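Local coordinates for protein VAPBC49 (Mycobacterium tuberculosis, PDB 5AF3) that possibly acts as the antitoxin of a type II toxin-antitoxin system, with VapC45 as its cognate toxin, at residues A[143-148]-A[152-157]; A[84-89]-A[158-163]; A[98-103]-A[124-129]. One frame throughout, in Å; residues are numbered along the deposited sequence.

Contact 1 of 3, residues A[143-148]-A[152-157]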
loop_
_atom_site.group_PDB
_atom_site.type_symbol
_atom_site.label_atom_id
_atom_site.label_comp_id
_atom_site.label_asym_id
_atom_site.label_seq_id
_atom_site.Cartn_x
_atom_site.Cartn_y
_atom_site.Cartn_z
ATOM N N LEU A 143 6.825 21.634 7.147
ATOM C CA LEU A 143 5.545 21.371 7.804
ATOM C C LEU A 143 4.437 22.391 7.622
ATOM O O LEU A 143 3.249 22.024 7.611
ATOM C CB LEU A 143 5.806 21.172 9.332
ATOM C CG LEU A 143 6.612 19.940 9.697
ATOM C CD1 LEU A 143 7.047 19.971 11.161
ATOM C CD2 LEU A 143 5.763 18.697 9.402
ATOM N N ILE A 144 4.786 23.677 7.479
ATOM C CA ILE A 144 3.786 24.722 7.616
ATOM C C ILE A 144 3.804 25.698 6.438
ATOM O O ILE A 144 4.823 25.811 5.732
ATOM C CB ILE A 144 3.921 25.491 8.974
ATOM C CG1 ILE A 144 5.147 26.392 8.981
ATOM C CG2 ILE A 144 3.933 24.519 10.169
ATOM C CD1 ILE A 144 5.297 27.251 10.250
ATOM N N VAL A 145 2.669 26.341 6.205
ATOM C CA VAL A 145 2.544 27.345 5.138
ATOM C C VAL A 145 1.636 28.442 5.620
ATOM O O VAL A 145 0.813 28.190 6.518
ATOM C CB VAL A 145 1.966 26.747 3.835
ATOM C CG1 VAL A 145 2.997 25.864 3.185
ATOM C CG2 VAL A 145 0.689 25.981 4.104
ATOM N N PRO A 146 1.792 29.665 5.050
ATOM C CA PRO A 146 0.817 30.756 5.273
ATOM C C PRO A 146 -0.571 30.431 4.725
ATOM O O PRO A 146 -0.707 29.919 3.611
ATOM C CB PRO A 146 1.409 31.936 4.499
ATOM C CG PRO A 146 2.843 31.604 4.269
ATOM C CD PRO A 146 2.933 30.099 4.210
ATOM N N ARG A 147 -1.591 30.701 5.513
ATOM C CA ARG A 147 -2.962 30.653 5.041
ATOM C C ARG A 147 -3.725 31.797 5.697
ATOM O O ARG A 147 -3.745 31.898 6.922
ATOM C CB ARG A 147 -3.607 29.318 5.386
ATOM C CG ARG A 147 -4.882 29.053 4.625
ATOM C CD ARG A 147 -5.717 27.988 5.300
ATOM N NE ARG A 147 -7.135 28.332 5.239
ATOM C CZ ARG A 147 -7.917 28.150 4.176
ATOM N NH1 ARG A 147 -7.430 27.608 3.059
ATOM N NH2 ARG A 147 -9.196 28.508 4.234
ATOM N N SER A 148 -4.330 32.664 4.879
ATOM C CA SER A 148 -5.101 33.820 5.387
ATOM C C SER A 148 -4.325 34.614 6.458
ATOM O O SER A 148 -4.855 34.929 7.531
ATOM C CB SER A 148 -6.473 33.377 5.934
ATOM O OG SER A 148 -7.156 32.509 5.036
ATOM N N VAL A 152 -0.059 27.660 9.125
ATOM C CA VAL A 152 -0.855 26.483 9.457
ATOM C C VAL A 152 -0.110 25.246 8.925
ATOM O O VAL A 152 0.741 25.371 8.041
ATOM C CB VAL A 152 -2.267 26.519 8.789
ATOM C CG1 VAL A 152 -3.088 27.722 9.254
ATOM C CG2 VAL A 152 -2.149 26.492 7.245
ATOM N N PHE A 153 -0.471 24.065 9.401
ATOM C CA PHE A 153 0.098 22.850 8.806
ATOM C C PHE A 153 -0.371 22.683 7.360
ATOM O O PHE A 153 -1.516 22.972 7.040
ATOM C CB PHE A 153 -0.327 21.606 9.571
ATOM C CG PHE A 153 0.462 21.354 10.816
ATOM C CD1 PHE A 153 1.832 21.079 10.767
ATOM C CD2 PHE A 153 -0.198 21.343 12.067
ATOM C CE1 PHE A 153 2.565 20.814 11.939
ATOM C CE2 PHE A 153 0.514 21.056 13.246
ATOM C CZ PHE A 153 1.882 20.804 13.206
ATOM N N LYS A 154 0.548 22.262 6.477
ATOM C CA LYS A 154 0.166 21.849 5.130
ATOM C C LYS A 154 -0.912 20.765 5.229
ATOM O O LYS A 154 -0.867 19.908 6.126
ATOM C CB LYS A 154 1.386 21.245 4.433
ATOM C CG LYS A 154 2.513 22.243 4.166
ATOM C CD LYS A 154 3.680 21.540 3.507
ATOM C CE LYS A 154 4.804 22.536 3.268
ATOM N NZ LYS A 154 6.032 21.822 2.802
ATOM N N GLU A 155 -1.880 20.799 4.318
ATOM C CA GLU A 155 -2.950 19.790 4.310
ATOM C C GLU A 155 -2.444 18.380 4.151
ATOM O O GLU A 155 -3.046 17.449 4.685
ATOM C CB GLU A 155 -3.994 20.106 3.235
ATOM C CG GLU A 155 -4.851 21.312 3.666
ATOM C CD GLU A 155 -6.122 21.489 2.843
ATOM O OE1 GLU A 155 -6.359 20.700 1.896
ATOM O OE2 GLU A 155 -6.899 22.426 3.162
ATOM N N ILE A 156 -1.318 18.211 3.458
ATOM C CA ILE A 156 -0.748 16.873 3.292
ATOM C C ILE A 156 -0.356 16.271 4.658
ATOM O O ILE A 156 -0.414 15.063 4.847
ATOM C CB ILE A 156 0.470 16.852 2.295
ATOM C CG1 ILE A 156 0.877 15.399 1.955
ATOM C CG2 ILE A 156 1.728 17.626 2.837
ATOM C CD1 ILE A 156 2.083 15.311 0.947
ATOM N N VAL A 157 0.009 17.131 5.611
ATOM C CA VAL A 157 0.268 16.716 7.015
ATOM C C VAL A 157 -1.073 16.583 7.779
ATOM O O VAL A 157 -1.300 15.551 8.463
ATOM C CB VAL A 157 1.215 17.727 7.745
ATOM C CG1 VAL A 157 1.470 17.281 9.226
ATOM C CG2 VAL A 157 2.554 17.810 7.028
#
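The carbonyl oxygen of Leu143 is gripped by two neighbouring residues at the open end of a two-stranded antiparallel beta hairpin, strands 144-147 and 150-153. Lys154 N gives it a nearly straight hydrogen bond (N to Leu143 O 2.9 Å, 168° at the hydrogen). The CA-H of Phe153 makes a second, softer contact with the same oxygen, 3.5 Å from CA to O, and the Phe153 ring meets it with its edge, close to the ring plane. Further along, Val145 and Val152 form a hydrogen-bonded pair: Val145 N reaches Val152 O and Val152 N returns to Val145 O, each at 2.8 Å. Val152 O also takes a CA-H contact from Ile144, whose CA is 3.1 Å away.

Val145 and Val152 send their side chains to one face, where CG2 of Val145 and CG2 of Val152 approach, and Arg147 CB lies against Val152 CG2 at 3.7 Å. Lys154, extended beyond CG, crosses Val145 at about a right angle and touches Val145 CG1 with both CG and CE. Its ammonium group bonds to Gly142 O and to Arg213 O of the second subunit, so this lysine ties the hairpin to the dimer partner. Phe153, its CG anti to its own carbonyl carbon (chi1 -80°), swings its ring back toward segment 143-148, bringing CE1 to Leu143 CB and CD1 to Ile144 CG2; Leu123 of helix 115-130 packs on the Phe153 and Leu143 side chains. Lys154 takes the N-cap position of helix 155-161, so the strand passes straight into the helix. The first turn of helix 155-161 adds Val157, whose CG2 lies 4.1 Å from Leu143 CD2.

Contact 2 of 3, residues A[84-89]-A[158-163]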
loop_
_atom_site.group_PDB
_atom_site.type_symbol
_atom_site.label_atom_id
_atom_site.label_comp_id
_atom_site.label_asym_id
_atom_site.label_seq_id
_atom_site.Cartn_x
_atom_site.Cartn_y
_atom_site.Cartn_z
ATOM N N PHE A 84 5.148 13.442 8.717
ATOM C CA PHE A 84 6.137 14.512 8.477
ATOM C C PHE A 84 7.087 14.098 7.321
ATOM O O PHE A 84 7.343 14.893 6.389
ATOM C CB PHE A 84 6.970 14.848 9.742
ATOM C CG PHE A 84 6.183 15.494 10.854
ATOM C CD1 PHE A 84 4.835 15.842 10.718
ATOM C CD2 PHE A 84 6.831 15.763 12.074
ATOM C CE1 PHE A 84 4.146 16.420 11.796
ATOM C CE2 PHE A 84 6.146 16.344 13.141
ATOM C CZ PHE A 84 4.821 16.657 13.006
ATOM N N ARG A 85 7.546 12.860 7.357
ATOM C CA ARG A 85 8.495 12.319 6.375
ATOM C C ARG A 85 7.866 12.323 4.987
ATOM O O ARG A 85 8.483 12.774 4.033
ATOM C CB ARG A 85 8.885 10.897 6.740
ATOM C CG ARG A 85 9.954 10.275 5.828
ATOM C CD ARG A 85 10.297 8.872 6.276
ATOM N NE ARG A 85 9.235 7.963 5.894
ATOM C CZ ARG A 85 9.311 7.072 4.909
ATOM N NH1 ARG A 85 10.430 6.920 4.203
ATOM N NH2 ARG A 85 8.266 6.303 4.669
ATOM N N ARG A 86 6.628 11.836 4.892
ATOM C CA ARG A 86 5.847 11.868 3.647
ATOM C C ARG A 86 5.733 13.263 3.053
ATOM O O ARG A 86 5.743 13.425 1.821
ATOM C CB ARG A 86 4.435 11.327 3.918
ATOM C CG ARG A 86 3.602 11.026 2.684
ATOM C CD ARG A 86 2.258 10.388 3.115
ATOM N NE ARG A 86 2.422 9.086 3.745
ATOM C CZ ARG A 86 2.142 8.786 5.026
ATOM N NH1 ARG A 86 1.709 9.693 5.895
ATOM N NH2 ARG A 86 2.321 7.551 5.456
ATOM N N ALA A 87 5.685 14.282 3.912
ATOM C CA ALA A 87 5.518 15.669 3.479
ATOM C C ALA A 87 6.793 16.290 2.891
ATOM O O ALA A 87 6.757 17.427 2.373
ATOM C CB ALA A 87 4.990 16.530 4.617
ATOM N N GLY A 88 7.911 15.564 3.009
ATOM C CA GLY A 88 9.231 16.068 2.536
ATOM C C GLY A 88 10.064 16.687 3.655
ATOM O O GLY A 88 11.151 17.222 3.405
ATOM N N VAL A 89 9.583 16.603 4.901
ATOM C CA VAL A 89 10.332 17.145 6.027
ATOM C C VAL A 89 11.688 16.440 6.242
ATOM O O VAL A 89 11.777 15.199 6.379
ATOM C CB VAL A 89 9.496 17.083 7.336
ATOM C CG1 VAL A 89 10.322 17.564 8.545
ATOM C CG2 VAL A 89 8.211 17.876 7.159
ATOM N N GLU A 158 -1.916 17.612 7.694
ATOM C CA GLU A 158 -3.242 17.598 8.373
ATOM C C GLU A 158 -4.035 16.337 8.078
ATOM O O GLU A 158 -4.619 15.738 8.996
ATOM C CB GLU A 158 -4.100 18.779 7.957
ATOM C CG GLU A 158 -3.839 20.022 8.706
ATOM C CD GLU A 158 -4.916 21.067 8.458
ATOM O OE1 GLU A 158 -5.652 20.982 7.437
ATOM O OE2 GLU A 158 -5.002 21.986 9.287
ATOM N N HIS A 159 -4.067 15.931 6.809
ATOM C CA HIS A 159 -4.767 14.670 6.415
ATOM C C HIS A 159 -4.408 13.486 7.324
ATOM O O HIS A 159 -5.295 12.714 7.750
ATOM C CB HIS A 159 -4.492 14.354 4.931
ATOM C CG HIS A 159 -4.888 12.971 4.485
ATOM N ND1 HIS A 159 -6.188 12.509 4.529
ATOM C CD2 HIS A 159 -4.147 11.959 3.972
ATOM C CE1 HIS A 159 -6.233 11.277 4.052
ATOM N NE2 HIS A 159 -5.008 10.921 3.704
ATOM N N TYR A 160 -3.133 13.323 7.645
ATOM C CA TYR A 160 -2.774 12.257 8.568
ATOM C C TYR A 160 -3.109 12.536 10.043
ATOM O O TYR A 160 -3.499 11.619 10.768
ATOM C CB TYR A 160 -1.316 11.858 8.390
ATOM C CG TYR A 160 -1.156 11.320 6.985
ATOM C CD1 TYR A 160 -1.510 10.010 6.696
ATOM C CD2 TYR A 160 -0.745 12.152 5.937
ATOM C CE1 TYR A 160 -1.448 9.528 5.380
ATOM C CE2 TYR A 160 -0.678 11.689 4.619
ATOM C CZ TYR A 160 -1.028 10.379 4.351
ATOM O OH TYR A 160 -0.974 9.880 3.060
ATOM N N LEU A 161 -2.869 13.770 10.492
ATOM C CA LEU A 161 -3.181 14.162 11.865
ATOM C C LEU A 161 -4.638 13.937 12.213
ATOM O O LEU A 161 -4.921 13.579 13.332
ATOM C CB LEU A 161 -2.847 15.650 12.094
ATOM C CG LEU A 161 -1.369 16.002 11.872
ATOM C CD1 LEU A 161 -1.058 17.431 12.370
ATOM C CD2 LEU A 161 -0.399 15.037 12.501
ATOM N N GLN A 162 -5.527 14.181 11.245
ATOM C CA GLN A 162 -6.986 14.035 11.347
ATOM C C GLN A 162 -7.448 12.601 11.598
ATOM O O GLN A 162 -8.599 12.384 12.009
ATOM C CB GLN A 162 -7.656 14.554 10.057
ATOM C CG GLN A 162 -7.813 16.056 10.034
ATOM C CD GLN A 162 -8.058 16.645 8.634
ATOM O OE1 GLN A 162 -7.997 15.946 7.606
ATOM N NE2 GLN A 162 -8.349 17.948 8.600
ATOM N N GLN A 163 -6.583 11.632 11.335
ATOM C CA GLN A 163 -6.927 10.199 11.511
ATOM C C GLN A 163 -6.871 9.717 12.970
ATOM O O GLN A 163 -7.257 8.581 13.265
ATOM C CB GLN A 163 -6.022 9.294 10.666
ATOM C CG GLN A 163 -5.933 9.648 9.155
ATOM C CD GLN A 163 -7.295 9.812 8.544
ATOM O OE1 GLN A 163 -8.190 9.014 8.796
ATOM N NE2 GLN A 163 -7.470 10.846 7.747
#
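The backbones bearing Arg86 and Tyr160 stay well apart, their CA atoms 9.9 Å from each other, and the gap is bridged by two long side chains. The contact is a cation-pi stack. The guanidinium of Arg86 lies over one face of the Tyr160 ring, with CZ 3.9 Å from the ring centroid and the two planes 30° apart. This tilt dips NH1 toward the ring, so that it sits above the centre, 3.2 Å from Tyr160 CE1, while Arg86 CD comes to 3.3 Å from the Tyr160 hydroxyl oxygen. A bend at chi3 (-65°) turns the guanidinium over the ring after the straight run from CA to CD.

On the opposite face of Tyr160 lies His159, whose CD2 is offset toward the rim. Tyr160 OH and His159 NE2 bond to the two carboxylate oxygens of Asp237 of the second subunit, which holds the phenol and imidazole in place together and may make the tyrosine ring a better partner for the cation. Beyond Arg86, Gly88 closes the helix in a Schellman motif, with Val89 N bonded to Phe84 O and Gly88 N to Arg85 O.

Segment 84-89 belongs to a putative DNA-binding helix-turn-helix region. Within the fold, the stack joins the C-terminal end of helix 72-86 to that of helix 155-161. Ala83 and Pro178 pack on Tyr160, and Gln163 pairs through its backbone with Arg176 of strand 172-176.

Contact 3 of 3, residues A[98-103]-A[124-129]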
loop_
_atom_site.group_PDB
_atom_site.type_symbol
_atom_site.label_atom_id
_atom_site.label_comp_id
_atom_site.label_asym_id
_atom_site.label_seq_id
_atom_site.Cartn_x
_atom_site.Cartn_y
_atom_site.Cartn_z
ATOM N N LEU A 98 11.149 18.679 17.916
ATOM C CA LEU A 98 10.330 17.815 18.784
ATOM C C LEU A 98 10.458 18.234 20.279
ATOM O O LEU A 98 9.446 18.414 20.946
ATOM C CB LEU A 98 10.694 16.356 18.564
ATOM C CG LEU A 98 10.550 15.842 17.123
ATOM C CD1 LEU A 98 10.847 14.372 17.091
ATOM C CD2 LEU A 98 9.157 16.093 16.599
ATOM N N ASP A 99 11.684 18.448 20.754
ATOM C CA ASP A 99 11.930 18.985 22.117
ATOM C C ASP A 99 11.135 20.259 22.347
ATOM O O ASP A 99 10.467 20.411 23.366
ATOM C CB ASP A 99 13.428 19.249 22.363
ATOM C CG ASP A 99 14.275 17.962 22.443
ATOM O OD1 ASP A 99 13.730 16.854 22.665
ATOM O OD2 ASP A 99 15.513 18.059 22.291
ATOM N N TRP A 100 11.182 21.184 21.385
ATOM C CA TRP A 100 10.442 22.437 21.495
ATOM C C TRP A 100 8.951 22.197 21.588
ATOM O O TRP A 100 8.295 22.748 22.460
ATOM C CB TRP A 100 10.815 23.434 20.336
ATOM C CG TRP A 100 9.959 24.683 20.278
ATOM C CD1 TRP A 100 8.864 24.868 19.504
ATOM C CD2 TRP A 100 10.122 25.899 21.039
ATOM N NE1 TRP A 100 8.342 26.127 19.709
ATOM C CE2 TRP A 100 9.078 26.768 20.664
ATOM C CE3 TRP A 100 11.019 26.314 22.023
ATOM C CZ2 TRP A 100 8.928 28.069 21.205
ATOM C CZ3 TRP A 100 10.859 27.612 22.580
ATOM C CH2 TRP A 100 9.836 28.458 22.157
ATOM N N LEU A 101 8.420 21.320 20.729
ATOM C CA LEU A 101 7.004 20.960 20.754
ATOM C C LEU A 101 6.584 20.359 22.107
ATOM O O LEU A 101 5.529 20.721 22.653
ATOM C CB LEU A 101 6.685 19.943 19.633
ATOM C CG LEU A 101 6.357 20.469 18.270
ATOM C CD1 LEU A 101 6.471 19.281 17.256
ATOM C CD2 LEU A 101 4.939 21.047 18.365
ATOM N N ILE A 102 7.403 19.460 22.633
ATOM C CA ILE A 102 7.083 18.854 23.921
ATOM C C ILE A 102 7.054 19.954 25.008
ATOM O O ILE A 102 6.116 20.014 25.818
ATOM C CB ILE A 102 8.030 17.757 24.291
ATOM C CG1 ILE A 102 7.791 16.542 23.359
ATOM C CG2 ILE A 102 7.776 17.317 25.759
ATOM C CD1 ILE A 102 8.935 15.565 23.349
ATOM N N LYS A 103 8.056 20.830 24.981
ATOM C CA LYS A 103 8.155 21.933 25.980
ATOM C C LYS A 103 6.940 22.859 25.962
ATOM O O LYS A 103 6.591 23.434 27.000
ATOM C CB LYS A 103 9.450 22.727 25.790
ATOM C CG LYS A 103 10.728 21.978 26.075
ATOM C CD LYS A 103 11.911 22.817 25.637
ATOM C CE LYS A 103 13.190 22.125 25.915
ATOM N NZ LYS A 103 14.297 23.080 25.580
ATOM N N TRP A 124 6.393 27.587 14.167
ATOM C CA TRP A 124 6.771 28.845 13.534
ATOM C C TRP A 124 7.701 29.677 14.460
ATOM O O TRP A 124 8.797 30.086 14.045
ATOM C CB TRP A 124 5.518 29.605 13.130
ATOM C CG TRP A 124 5.815 30.965 12.710
ATOM C CD1 TRP A 124 6.599 31.344 11.663
ATOM C CD2 TRP A 124 5.361 32.169 13.338
ATOM N NE1 TRP A 124 6.652 32.718 11.587
ATOM C CE2 TRP A 124 5.907 33.249 12.609
ATOM C CE3 TRP A 124 4.545 32.439 14.455
ATOM C CZ2 TRP A 124 5.651 34.581 12.943
ATOM C CZ3 TRP A 124 4.296 33.763 14.789
ATOM C CH2 TRP A 124 4.849 34.818 14.029
ATOM N N ARG A 125 7.253 29.872 15.699
ATOM C CA ARG A 125 7.999 30.591 16.748
ATOM C C ARG A 125 9.425 30.054 16.930
ATOM O O ARG A 125 10.382 30.832 17.077
ATOM C CB ARG A 125 7.249 30.509 18.086
ATOM C CG ARG A 125 5.948 31.275 18.132
ATOM C CD ARG A 125 5.426 31.458 19.581
ATOM N NE ARG A 125 4.189 30.699 19.873
ATOM C CZ ARG A 125 4.079 29.714 20.770
ATOM N NH1 ARG A 125 5.136 29.307 21.495
ATOM N NH2 ARG A 125 2.892 29.125 20.938
ATOM N N PHE A 126 9.569 28.721 16.906
ATOM C CA PHE A 126 10.865 28.073 17.003
ATOM C C PHE A 126 11.769 28.425 15.803
ATOM O O PHE A 126 12.920 28.784 15.967
ATOM C CB PHE A 126 10.637 26.549 17.082
ATOM C CG PHE A 126 11.863 25.756 17.274
ATOM C CD1 PHE A 126 12.640 25.917 18.421
ATOM C CD2 PHE A 126 12.241 24.786 16.332
ATOM C CE1 PHE A 126 13.763 25.194 18.609
ATOM C CE2 PHE A 126 13.368 24.059 16.520
ATOM C CZ PHE A 126 14.138 24.248 17.671
ATOM N N ALA A 127 11.236 28.327 14.596
ATOM C CA ALA A 127 12.053 28.511 13.395
ATOM C C ALA A 127 12.454 29.985 13.245
ATOM O O ALA A 127 13.516 30.267 12.712
ATOM C CB ALA A 127 11.288 28.051 12.178
ATOM N N GLU A 128 11.606 30.891 13.737
ATOM C CA GLU A 128 11.860 32.342 13.647
ATOM C C GLU A 128 13.196 32.672 14.270
ATOM O O GLU A 128 14.037 33.346 13.664
ATOM C CB GLU A 128 10.817 33.099 14.425
ATOM C CG GLU A 128 9.535 33.341 13.753
ATOM C CD GLU A 128 8.753 34.329 14.562
ATOM O OE1 GLU A 128 8.047 33.888 15.502
ATOM O OE2 GLU A 128 8.905 35.542 14.295
ATOM N N ARG A 129 13.409 32.165 15.481
ATOM C CA ARG A 129 14.635 32.426 16.217
ATOM C C ARG A 129 15.819 31.581 15.746
ATOM O O ARG A 129 16.958 31.803 16.161
ATOM C CB ARG A 129 14.386 32.182 17.710
ATOM C CG ARG A 129 13.884 30.776 18.010
ATOM C CD ARG A 129 13.219 30.672 19.368
ATOM N NE ARG A 129 13.273 29.316 19.941
ATOM C CZ ARG A 129 14.374 28.724 20.392
ATOM N NH1 ARG A 129 15.543 29.346 20.324
ATOM N NH2 ARG A 129 14.310 27.502 20.921
#
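One face of the Trp100 indole carries both Phe126 and Arg129, in packing between helices 95-105 and 115-130, whose segments 98-103 and 124-129 cross steeply, with 131° between their N-to-C directions. Phe126 forms an offset stack with the five-membered ring, centroids 4.7 Å apart and planes at 23°. The two side chains run past each other in opposite directions, and this makes the contact reciprocal: Phe126 CB sits over the five-membered ring, 3.5 Å from its centroid, while Trp100 CB sits over the phenyl face, 3.9 Å from that centroid. Both are CH-pi contacts. Trp100 holds CG opposite its backbone N (chi1 172°), and Phe126 does likewise, extending the rings across the space between the helices.

Arg129 reaches the six-membered portion of the indole, its NE above the face and its guanidinium edge nearest Trp100 CE3. The planes are steeply inclined, so this is not a flat stack. Arg125 approaches obliquely, with NH1 4.0 Å from Trp100 CZ2. Pro96 and Ser97 pack on the Phe126 side chain from the start of helix 95-105. Besides this packing, the hydrogen bond from Trp100 NE1 to Val122 O helps to hold the indole in its rotation.

Contacts 1 and 2 share helix 155-161, and their centres lie 10 Å apart. They touch directly where Leu143 CD2 meets Phe84 CD1 at 3.3 Å, and where Val157 packs on Phe84 and Ala87, forming a shared apolar patch where the start of the hairpin and helix 155-161 meet the end of helix 72-86. Contact 3 joins contact 1 through helix 115-130: Trp124 CB lies 3.7 Å from Ile144 CD1, with centres about 16 Å apart. Contacts 2 and 3 do not touch, their nearest atoms being about 5 Å apart. Along the chain, contact 3 closes before contact 1 opens, and both are nested inside the loop closed by contact 2. The second subunit reaches contacts 1 and 2 but leaves contact 3 untouched.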